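Side-chain contacts in NH(3)-dependent NAD(+) synthetase (Francisella tularensis subsp. holarctica LVS, PDB 3FIU), which belongs to the NAD synthase family of the HUP clan and, as a dimer, holds adenosine monophosphate, pyrophosphate and magnesium: residues V167-K170 against K171-F175; Y12-K15 against L16-W19; L227-I230 against N231-H234; R236-H239 against K240-L243. One frame throughout, in Å; residues are numbered along the deposited sequence.

In the fold
Along the chain the order is contact 2 (helix 9-25), contact 1 (entry to helix 171-180), contact 3 (helix 224-235) and contact 4 (helix 238-241), all outside the four-stranded parallel sheet. They form two neighbouring pairs. Contacts 1 and 2 have centres about 14 Å apart and touch where Leu169 CD2 lies 3.4 Å from Tyr12 CE2. Contacts 3 and 4, also about 14 Å apart between centres, are probably joined by a hydrogen bond from Arg241 NH2 to His234 O. The pairs do not touch; contacts 1 and 4 come within about 8 Å at their nearest atoms, and contacts 2 and 3 lie about 31 Å apart between centres. Contact 1 reaches bound pyrophosphate, and contacts 1, 2 and 4 also meet the second subunit.

Contact 1. Residues V167-K170 against K171-F175; sequences VNLK and KSQVF. With POP (pyrophosphate 2-), chain H.
Gln173 folds back over Lys170 at the start of helix 171-180, where Lys170 is the N-cap and Gln173, at N3, returns its side chain to the N-cap amide, as in one half of a capping box, without the reciprocal bond from the N-cap side chain. Its CB sits 3.4 Å from Lys170 O. From there CG leaves anti to the carbonyl carbon (chi1 -70°), and with the chain extended beyond it the amide is carried back toward the N-cap. CD packs against Lys170 CE at 3.5 Å. At the tip, OE1 accepts a fairly straight bond from Lys170 N (3.1 Å, 162° at the hydrogen), the donor tilted from the carbonyl plane; the same oxygen takes a second bond from a water that also donates to Asn168 O. NE2, the other branch, rests beside Lys170 CE, while Lys170 NZ turns to a salt bridge with Asp218. Lys170 O begins the helix by accepting Val174 N at 3.0 Å, and Gln173 N more weakly. The next two amides, of Lys171 and Ser172, are held by the carboxylate of Asp214. Next to the cap, Leu169 CB meets Val174 CG2 at 3.9 Å, joining the residue before the N-cap to the fourth helical residue as in a hydrophobic staple. From the first turn of the capped helix, Lys171 extends into the pyrophosphate pocket, whose ligand is also bound by Ser37, Ser42 and Ser193. Lys171 forms a salt bridge with Asp41 as well, and its NZ donates to pyrophosphate O5 at 2.7 Å and, weakly, to O4.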
loop_
_atom_site.group_PDB
_atom_site.type_symbol
_atom_site.label_atom_id
_atom_site.label_comp_id
_atom_site.label_asym_id
_atom_site.label_seq_id
_atom_site.Cartn_x
_atom_site.Cartn_y
_atom_site.Cartn_z
ATOM N N VAL A 167 15.781 6.926 -3.996
ATOM C CA VAL A 167 14.743 7.935 -4.254
ATOM C C VAL A 167 15.312 9.369 -4.406
ATOM O O VAL A 167 14.651 10.229 -4.960
ATOM C CB VAL A 167 13.610 7.830 -3.178
ATOM C CG1 VAL A 167 14.068 8.445 -1.841
ATOM C CG2 VAL A 167 12.262 8.412 -3.692
ATOM N N ASN A 168 16.528 9.616 -3.936
ATOM C CA ASN A 168 17.203 10.905 -4.177
ATOM C C ASN A 168 18.030 10.943 -5.474
ATOM O O ASN A 168 18.568 11.989 -5.828
ATOM C CB ASN A 168 18.092 11.307 -2.999
ATOM C CG ASN A 168 17.320 11.518 -1.733
ATOM O OD1 ASN A 168 16.132 11.814 -1.755
ATOM N ND2 ASN A 168 17.993 11.348 -0.614
ATOM N N LEU A 169 18.088 9.826 -6.206
ATOM C CA LEU A 169 18.940 9.733 -7.408
ATOM C C LEU A 169 18.255 10.025 -8.745
ATOM O O LEU A 169 17.153 9.533 -9.025
ATOM C CB LEU A 169 19.567 8.329 -7.487
ATOM C CG LEU A 169 20.470 7.841 -6.353
ATOM C CD1 LEU A 169 20.882 6.383 -6.572
ATOM C CD2 LEU A 169 21.704 8.710 -6.189
ATOM N N LYS A 170 18.939 10.802 -9.585
ATOM C CA LYS A 170 18.531 11.016 -10.973
ATOM C C LYS A 170 18.767 9.716 -11.730
ATOM O O LYS A 170 19.600 8.896 -11.320
ATOM C CB LYS A 170 19.406 12.091 -11.624
ATOM C CG LYS A 170 19.104 13.522 -11.169
ATOM C CD LYS A 170 20.112 14.500 -11.813
ATOM C CE LYS A 170 21.449 14.479 -11.087
ATOM N NZ LYS A 170 22.555 15.095 -11.903
ATOM N N LYS A 171 18.074 9.545 -12.840
ATOM C CA LYS A 171 18.187 8.286 -13.590
ATOM C C LYS A 171 19.637 8.051 -14.065
ATOM O O LYS A 171 20.163 6.943 -13.984
ATOM C CB LYS A 171 17.200 8.287 -14.761
ATOM C CG LYS A 171 17.041 6.919 -15.450
ATOM C CD LYS A 171 16.276 5.957 -14.526
ATOM C CE LYS A 171 16.040 4.607 -15.230
ATOM N NZ LYS A 171 15.137 3.704 -14.372
ATOM N N SER A 172 20.299 9.116 -14.525
ATOM C CA SER A 172 21.690 9.013 -14.942
ATOM C C SER A 172 22.598 8.553 -13.802
ATOM O O SER A 172 23.575 7.821 -14.038
ATOM C CB SER A 172 22.183 10.349 -15.519
ATOM O OG SER A 172 22.264 11.313 -14.484
ATOM N N GLN A 173 22.284 8.959 -12.570
ATOM C CA GLN A 173 23.057 8.517 -11.425
ATOM C C GLN A 173 22.788 7.055 -11.082
ATOM O O GLN A 173 23.695 6.345 -10.647
ATOM C CB GLN A 173 22.808 9.399 -10.202
ATOM C CG GLN A 173 23.398 10.795 -10.369
ATOM C CD GLN A 173 22.909 11.777 -9.330
ATOM O OE1 GLN A 173 21.780 11.669 -8.813
ATOM N NE2 GLN A 173 23.744 12.777 -9.038
ATOM N N VAL A 174 21.546 6.617 -11.281
ATOM C CA VAL A 174 21.238 5.181 -11.155
ATOM C C VAL A 174 22.091 4.369 -12.161
ATOM O O VAL A 174 22.706 3.356 -11.788
ATOM C CB VAL A 174 19.733 4.903 -11.316
ATOM C CG1 VAL A 174 19.438 3.372 -11.303
ATOM C CG2 VAL A 174 18.929 5.643 -10.194
ATOM N N PHE A 175 22.132 4.814 -13.413
ATOM C CA PHE A 175 22.944 4.129 -14.421
ATOM C C PHE A 175 24.440 4.135 -14.071
ATOM O O PHE A 175 25.133 3.137 -14.273
ATOM C CB PHE A 175 22.705 4.713 -15.803
ATOM C CG PHE A 175 21.480 4.178 -16.490
ATOM C CD1 PHE A 175 20.421 5.016 -16.794
ATOM C CD2 PHE A 175 21.409 2.846 -16.878
ATOM C CE1 PHE A 175 19.280 4.548 -17.464
ATOM C CE2 PHE A 175 20.259 2.361 -17.541
ATOM C CZ PHE A 175 19.200 3.212 -17.826
HETATM P P1 POP H . 13.182 -1.251 -13.017
HETATM O O1 POP H . 14.226 -2.094 -12.326
HETATM O O2 POP H . 12.473 -0.352 -12.045
HETATM O O3 POP H . 12.149 -2.054 -13.793
HETATM O O POP H . 13.958 -0.258 -14.041
HETATM P P2 POP H . 13.187 0.774 -15.010
HETATM O O4 POP H . 12.428 1.787 -14.167
HETATM O O5 POP H . 14.342 1.437 -15.705
HETATM O O6 POP H . 12.291 0.089 -16.012
HETATM O O HOH W 1 20.304 13.100 -7.176
#

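Contact 2. Residues Y12-K15 against L16-W19; sequences YSQK and LVNW
Gln14 NE2 donates to Asn18 OD1 at 2.9 Å, bridging one turn of helix 9-25. The bond is bent (139° at the hydrogen): OD1 lies in the amide plane of Gln14, but NE2 approaches from above the carbonyl plane of Asn18, and the two amides are turned 45° against each other. A bend at chi2 brings the Gln14 amide down along the helix to this partner. Alongside it run the regular backbone bonds, with Leu16 N to Tyr12 O at 2.9 Å and the same step repeated through Trp19 N to Lys15 O. On another side of the helix, Leu16 CD2 stands obliquely to the Tyr12 ring, 3.3 Å from CE2, tighter than normal packing; with chi1 at -134°, nearly eclipsed, the placing of this branch is doubtful. Val17 and Leu16 both lie on Leu48 of helix 40-51. The Tyr12 hydroxyl is hydrogen-bonded to the C-terminal carboxylate of Phe249 of the second subunit, whose ring meets Tyr12 edge-to-face and also touches Leu16. Spacing of four residues gives an amphipathic helix: an amide pair toward solvent, and an aromatic-aliphatic pair at the dimer interface.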
loop_
_atom_site.group_PDB
_atom_site.type_symbol
_atom_site.label_atom_id
_atom_site.label_comp_id
_atom_site.label_asym_id
_atom_site.label_seq_id
_atom_site.Cartn_x
_atom_site.Cartn_y
_atom_site.Cartn_z
ATOM N N TYR A 12 29.130 7.338 -2.952
ATOM C CA TYR A 12 27.686 7.242 -2.738
ATOM C C TYR A 12 27.261 5.796 -2.516
ATOM O O TYR A 12 26.502 5.508 -1.603
ATOM C CB TYR A 12 26.889 7.856 -3.902
ATOM C CG TYR A 12 25.476 8.222 -3.500
ATOM C CD1 TYR A 12 25.203 9.457 -2.901
ATOM C CD2 TYR A 12 24.411 7.323 -3.665
ATOM C CE1 TYR A 12 23.904 9.800 -2.491
ATOM C CE2 TYR A 12 23.093 7.662 -3.254
ATOM C CZ TYR A 12 22.854 8.896 -2.670
ATOM O OH TYR A 12 21.583 9.247 -2.269
ATOM N N SER A 13 27.747 4.894 -3.357
ATOM C CA SER A 13 27.498 3.489 -3.177
ATOM C C SER A 13 27.795 3.031 -1.748
ATOM O O SER A 13 26.962 2.376 -1.121
ATOM C CB SER A 13 28.307 2.678 -4.189
ATOM O OG SER A 13 27.904 1.334 -4.165
ATOM N N GLN A 14 28.964 3.395 -1.214
ATOM C CA GLN A 14 29.333 2.974 0.130
ATOM C C GLN A 14 28.430 3.596 1.188
ATOM O O GLN A 14 28.086 2.934 2.171
ATOM C CB GLN A 14 30.804 3.278 0.444
ATOM C CG GLN A 14 31.286 2.635 1.742
ATOM C CD GLN A 14 31.049 1.125 1.753
ATOM O OE1 GLN A 14 31.558 0.405 0.890
ATOM N NE2 GLN A 14 30.254 0.645 2.714
ATOM N N LYS A 15 28.041 4.850 0.979
ATOM C CA LYS A 15 27.123 5.515 1.911
ATOM C C LYS A 15 25.775 4.811 1.951
ATOM O O LYS A 15 25.234 4.565 3.016
ATOM C CB LYS A 15 26.960 6.984 1.575
ATOM C CG LYS A 15 28.080 7.854 2.140
ATOM C CD LYS A 15 28.142 9.202 1.447
ATOM C CE LYS A 15 29.354 9.985 1.952
ATOM N NZ LYS A 15 30.120 10.680 0.878
ATOM N N LEU A 16 25.266 4.456 0.775
ATOM C CA LEU A 16 23.989 3.775 0.652
ATOM C C LEU A 16 24.019 2.391 1.294
ATOM O O LEU A 16 23.089 2.006 2.016
ATOM C CB LEU A 16 23.637 3.691 -0.826
ATOM C CG LEU A 16 22.223 4.043 -1.256
ATOM C CD1 LEU A 16 21.556 5.075 -0.324
ATOM C CD2 LEU A 16 22.254 4.494 -2.708
ATOM N N VAL A 17 25.108 1.653 1.059
ATOM C CA VAL A 17 25.298 0.323 1.650
ATOM C C VAL A 17 25.321 0.403 3.192
ATOM O O VAL A 17 24.685 -0.409 3.881
ATOM C CB VAL A 17 26.594 -0.380 1.103
ATOM C CG1 VAL A 17 26.863 -1.660 1.858
ATOM C CG2 VAL A 17 26.459 -0.691 -0.406
ATOM N N ASN A 18 26.052 1.380 3.720
ATOM C CA ASN A 18 26.123 1.588 5.172
ATOM C C ASN A 18 24.740 1.918 5.736
ATOM O O ASN A 18 24.310 1.327 6.735
ATOM C CB ASN A 18 27.097 2.719 5.510
ATOM C CG ASN A 18 28.560 2.347 5.267
ATOM O OD1 ASN A 18 28.933 1.172 5.284
ATOM N ND2 ASN A 18 29.396 3.360 5.050
ATOM N N TRP A 19 24.042 2.828 5.050
ATOM C CA TRP A 19 22.686 3.234 5.425
ATOM C C TRP A 19 21.687 2.071 5.352
ATOM O O TRP A 19 20.892 1.865 6.277
ATOM C CB TRP A 19 22.250 4.418 4.569
ATOM C CG TRP A 19 20.836 4.891 4.824
ATOM C CD1 TRP A 19 20.410 5.694 5.841
ATOM C CD2 TRP A 19 19.675 4.580 4.041
ATOM N NE1 TRP A 19 19.050 5.915 5.740
ATOM C CE2 TRP A 19 18.577 5.243 4.642
ATOM C CE3 TRP A 19 19.461 3.823 2.878
ATOM C CZ2 TRP A 19 17.283 5.155 4.133
ATOM C CZ3 TRP A 19 18.172 3.729 2.366
ATOM C CH2 TRP A 19 17.098 4.408 2.988
#

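Contact 3. Residues L227-I230 against N231-H234; sequences LERI and NFWH
Ile230 O accepts His234 N at 3.0 Å, the shortest of four successive i to i+4 backbone bonds in this part of helix 224-235. One residue earlier, Arg229 O receives Trp233 N at 3.2 Å in an almost straight bond (177°). Trp233 CD1 approaches that same oxygen at 3.2 Å, so the carbonyl lies at the edge of the indole, near its plane. The Arg229 side chain, bent at chi2 and chi3, runs beside Phe232 and points the same way. Its guanidinium and the ring are nearly parallel, 18° apart, with NH2 3.4 Å from CD1 and NH1 3.6 Å from it. Glu228 holds this group from another direction: its carboxylate carbon lies in the guanidinium plane at the edge, and NH1 forms a salt bridge with OE2 at 3.0 Å, though the hydrogen bonds of Arg229 NH1 to OE1 and OE2 are both weak. Ile230 packs on Ile213 and Phe216 of helix 210-218, Trp233 meets Tyr152, and His234 stacks on Tyr149 while ND1 bonds to its backbone oxygen. The pattern is that of an amphipathic helix, with a salt-bridged arginine laid along a phenylalanine on one side and apolar and aromatic residues set against neighbouring helices on another.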
loop_
_atom_site.group_PDB
_atom_site.type_symbol
_atom_site.label_atom_id
_atom_site.label_comp_id
_atom_site.label_asym_id
_atom_site.label_seq_id
_atom_site.Cartn_x
_atom_site.Cartn_y
_atom_site.Cartn_z
ATOM N N LEU A 227 8.758 20.393 -20.438
ATOM C CA LEU A 227 8.249 20.940 -19.206
ATOM C C LEU A 227 6.724 20.748 -19.093
ATOM O O LEU A 227 6.194 20.659 -17.973
ATOM C CB LEU A 227 8.627 22.408 -19.105
ATOM C CG LEU A 227 8.651 23.036 -17.718
ATOM C CD1 LEU A 227 9.516 22.246 -16.767
ATOM C CD2 LEU A 227 9.201 24.453 -17.906
ATOM N N GLU A 228 6.032 20.672 -20.240
ATOM C CA GLU A 228 4.587 20.434 -20.243
ATOM C C GLU A 228 4.292 19.000 -19.765
ATOM O O GLU A 228 3.339 18.770 -19.002
ATOM C CB GLU A 228 3.966 20.682 -21.632
ATOM C CG GLU A 228 2.425 20.632 -21.654
ATOM C CD GLU A 228 1.885 19.215 -21.814
ATOM O OE1 GLU A 228 2.490 18.436 -22.578
ATOM O OE2 GLU A 228 0.861 18.877 -21.192
ATOM N N ARG A 229 5.094 18.040 -20.218
ATOM C CA ARG A 229 4.903 16.653 -19.776
ATOM C C ARG A 229 5.288 16.462 -18.307
ATOM O O ARG A 229 4.582 15.746 -17.578
ATOM C CB ARG A 229 5.615 15.649 -20.678
ATOM C CG ARG A 229 5.084 15.549 -22.122
ATOM C CD ARG A 229 3.583 15.810 -22.245
ATOM N NE ARG A 229 2.763 14.642 -21.974
ATOM C CZ ARG A 229 1.504 14.695 -21.544
ATOM N NH1 ARG A 229 0.908 15.860 -21.325
ATOM N NH2 ARG A 229 0.842 13.574 -21.318
ATOM N N ILE A 230 6.366 17.125 -17.865
ATOM C CA ILE A 230 6.821 17.023 -16.465
ATOM C C ILE A 230 5.773 17.503 -15.482
ATOM O O ILE A 230 5.409 16.759 -14.561
ATOM C CB ILE A 230 8.199 17.723 -16.198
ATOM C CG1 ILE A 230 9.321 16.980 -16.938
ATOM C CG2 ILE A 230 8.505 17.832 -14.670
ATOM C CD1 ILE A 230 10.671 17.714 -17.013
ATOM N N ASN A 231 5.286 18.736 -15.654
ATOM C CA ASN A 231 4.224 19.260 -14.774
ATOM C C ASN A 231 2.929 18.460 -14.882
ATOM O O ASN A 231 2.252 18.313 -13.891
ATOM C CB ASN A 231 3.895 20.737 -15.068
ATOM C CG ASN A 231 5.023 21.697 -14.693
ATOM O OD1 ASN A 231 5.456 21.769 -13.526
ATOM N ND2 ASN A 231 5.451 22.498 -15.672
ATOM N N PHE A 232 2.565 17.962 -16.074
ATOM C CA PHE A 232 1.323 17.187 -16.210
ATOM C C PHE A 232 1.324 15.933 -15.295
ATOM O O PHE A 232 0.391 15.722 -14.510
ATOM C CB PHE A 232 1.046 16.778 -17.665
ATOM C CG PHE A 232 -0.065 15.769 -17.799
ATOM C CD1 PHE A 232 0.219 14.429 -18.059
ATOM C CD2 PHE A 232 -1.392 16.141 -17.605
ATOM C CE1 PHE A 232 -0.805 13.478 -18.161
ATOM C CE2 PHE A 232 -2.428 15.193 -17.705
ATOM C CZ PHE A 232 -2.126 13.861 -17.985
ATOM N N TRP A 233 2.376 15.124 -15.413
ATOM C CA TRP A 233 2.589 13.952 -14.554
ATOM C C TRP A 233 2.709 14.294 -13.057
ATOM O O TRP A 233 2.066 13.667 -12.203
ATOM C CB TRP A 233 3.830 13.174 -15.036
ATOM C CG TRP A 233 3.555 12.350 -16.262
ATOM C CD1 TRP A 233 3.281 12.811 -17.522
ATOM C CD2 TRP A 233 3.525 10.918 -16.347
ATOM N NE1 TRP A 233 3.063 11.759 -18.383
ATOM C CE2 TRP A 233 3.216 10.582 -17.692
ATOM C CE3 TRP A 233 3.753 9.880 -15.427
ATOM C CZ2 TRP A 233 3.121 9.245 -18.135
ATOM C CZ3 TRP A 233 3.654 8.557 -15.869
ATOM C CH2 TRP A 233 3.344 8.253 -17.210
ATOM N N HIS A 234 3.538 15.274 -12.728
ATOM C CA HIS A 234 3.763 15.636 -11.333
ATOM C C HIS A 234 2.460 16.109 -10.716
ATOM O O HIS A 234 2.159 15.778 -9.563
ATOM C CB HIS A 234 4.801 16.744 -11.213
ATOM C CG HIS A 234 5.116 17.139 -9.804
ATOM N ND1 HIS A 234 5.842 16.344 -8.951
ATOM C CD2 HIS A 234 4.808 18.255 -9.102
ATOM C CE1 HIS A 234 5.972 16.948 -7.782
ATOM N NE2 HIS A 234 5.354 18.116 -7.851
#

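Contact 4. Residues R236-H239 against K240-L243; sequences RSHH and KRKL
The short, weakly bonded helix 238-241 follows helix 224-235 after a turn, and the Arg241 side chain reaches back to Ser237, just before the short helix. NH1 donates to Ser237 OG at 2.8 Å (151° at the hydrogen), with the oxygen tilted 19° from the guanidinium plane. A first torsion of 62° sets OG between the backbone N and the carbonyl carbon of its own residue, which turns it toward the preceding helix, where its one proton can serve Trp233 O or His234 O, both within bonding distance. The guanidinium lies over the Ser237 carbonyl: O stands 3.1 Å above one face, displaced toward the rim, a contact of charge and dipole without a hydrogen bond. Arg241 bends at chi3 to bring its end there. In the fold, this buried arginine ties the C-terminal end of helix 224-235 to helix 145-150, since NH2 bonds to His234 O and NH1 also to Trp148 O. Lys240 passes on another side of Ser237, its CD 3.5 Å from Ser237 CB, and its NZ goes on to Gly151 O with a cation-pi contact to Phe153. The backbone is held loosely: Lys240 N to Ser237 O at 3.2 Å and Lys242 N to His239 O at 3.4 Å are both weak. The His239 ring stacks on Tyr27 of the second subunit, and Leu243 packs on its counterpart Leu243 there. A water sits 2.9 Å from His239 O and 2.7 Å from Leu243 O, beside the chain as it leaves the helix.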
loop_
_atom_site.group_PDB
_atom_site.type_symbol
_atom_site.label_atom_id
_atom_site.label_comp_id
_atom_site.label_asym_id
_atom_site.label_seq_id
_atom_site.Cartn_x
_atom_site.Cartn_y
_atom_site.Cartn_z
ATOM N N ARG A 236 -0.787 15.482 -11.462
ATOM C CA ARG A 236 -1.862 14.529 -11.268
ATOM C C ARG A 236 -1.535 13.486 -10.183
ATOM O O ARG A 236 -2.381 12.650 -9.861
ATOM C CB ARG A 236 -2.230 13.861 -12.595
ATOM C CG ARG A 236 -1.155 12.961 -13.132
ATOM C CD ARG A 236 -1.692 12.123 -14.269
ATOM N NE ARG A 236 -0.602 11.386 -14.893
ATOM C CZ ARG A 236 -0.732 10.629 -15.975
ATOM N NH1 ARG A 236 -1.918 10.507 -16.562
ATOM N NH2 ARG A 236 0.331 9.998 -16.468
ATOM N N SER A 237 -0.340 13.584 -9.591
ATOM C CA SER A 237 0.135 12.608 -8.601
ATOM C C SER A 237 0.515 13.166 -7.228
ATOM O O SER A 237 1.292 12.534 -6.484
ATOM C CB SER A 237 1.295 11.784 -9.189
ATOM O OG SER A 237 2.410 12.588 -9.508
ATOM N N HIS A 238 -0.015 14.334 -6.862
ATOM C CA HIS A 238 0.331 14.907 -5.539
ATOM C C HIS A 238 0.101 13.931 -4.400
ATOM O O HIS A 238 0.939 13.812 -3.493
ATOM C CB HIS A 238 -0.443 16.210 -5.222
ATOM C CG HIS A 238 -0.113 17.344 -6.141
ATOM N ND1 HIS A 238 1.133 17.934 -6.177
ATOM C CD2 HIS A 238 -0.863 17.989 -7.069
ATOM C CE1 HIS A 238 1.134 18.895 -7.084
ATOM N NE2 HIS A 238 -0.062 18.950 -7.643
ATOM N N HIS A 239 -1.045 13.241 -4.446
ATOM C CA HIS A 239 -1.457 12.389 -3.315
ATOM C C HIS A 239 -0.729 11.044 -3.267
ATOM O O HIS A 239 -0.638 10.427 -2.203
ATOM C CB HIS A 239 -2.972 12.221 -3.290
ATOM C CG HIS A 239 -3.705 13.515 -3.110
ATOM N ND1 HIS A 239 -4.406 14.125 -4.129
ATOM C CD2 HIS A 239 -3.798 14.344 -2.041
ATOM C CE1 HIS A 239 -4.925 15.258 -3.686
ATOM N NE2 HIS A 239 -4.564 15.419 -2.425
ATOM N N LYS A 240 -0.165 10.622 -4.399
ATOM C CA LYS A 240 0.639 9.382 -4.465
ATOM C C LYS A 240 1.879 9.421 -3.600
ATOM O O LYS A 240 2.396 8.378 -3.215
ATOM C CB LYS A 240 1.069 9.071 -5.898
ATOM C CG LYS A 240 -0.040 8.546 -6.745
ATOM C CD LYS A 240 0.313 8.534 -8.219
ATOM C CE LYS A 240 0.721 7.174 -8.662
ATOM N NZ LYS A 240 0.624 7.042 -10.109
ATOM N N ARG A 241 2.384 10.616 -3.317
ATOM C CA ARG A 241 3.614 10.715 -2.552
ATOM C C ARG A 241 3.382 10.792 -1.050
ATOM O O ARG A 241 4.231 10.328 -0.284
ATOM C CB ARG A 241 4.493 11.873 -3.040
ATOM C CG ARG A 241 5.085 11.595 -4.422
ATOM C CD ARG A 241 5.867 12.777 -5.030
ATOM N NE ARG A 241 4.995 13.830 -5.555
ATOM C CZ ARG A 241 4.371 13.817 -6.729
ATOM N NH1 ARG A 241 4.488 12.803 -7.579
ATOM N NH2 ARG A 241 3.601 14.844 -7.056
ATOM N N LYS A 242 2.227 11.321 -0.644
ATOM C CA LYS A 242 1.954 11.671 0.766
ATOM C C LYS A 242 1.096 10.642 1.483
ATOM O O LYS A 242 0.469 9.806 0.856
ATOM C CB LYS A 242 1.219 13.025 0.853
ATOM C CG LYS A 242 1.839 14.181 0.060
ATOM C CD LYS A 242 3.312 14.430 0.428
ATOM C CE LYS A 242 3.846 15.740 -0.187
ATOM N NZ LYS A 242 5.216 15.584 -0.802
ATOM N N LEU A 243 1.043 10.754 2.808
ATOM C CA LEU A 243 0.176 9.932 3.619
ATOM C C LEU A 243 -1.252 10.352 3.339
ATOM O O LEU A 243 -1.486 11.426 2.783
ATOM C CB LEU A 243 0.512 10.096 5.099
ATOM C CG LEU A 243 1.868 9.549 5.576
ATOM C CD1 LEU A 243 2.122 9.982 7.004
ATOM C CD2 LEU A 243 1.919 8.031 5.470
HETATM O O HOH W 2 -2.082 11.291 0.173
#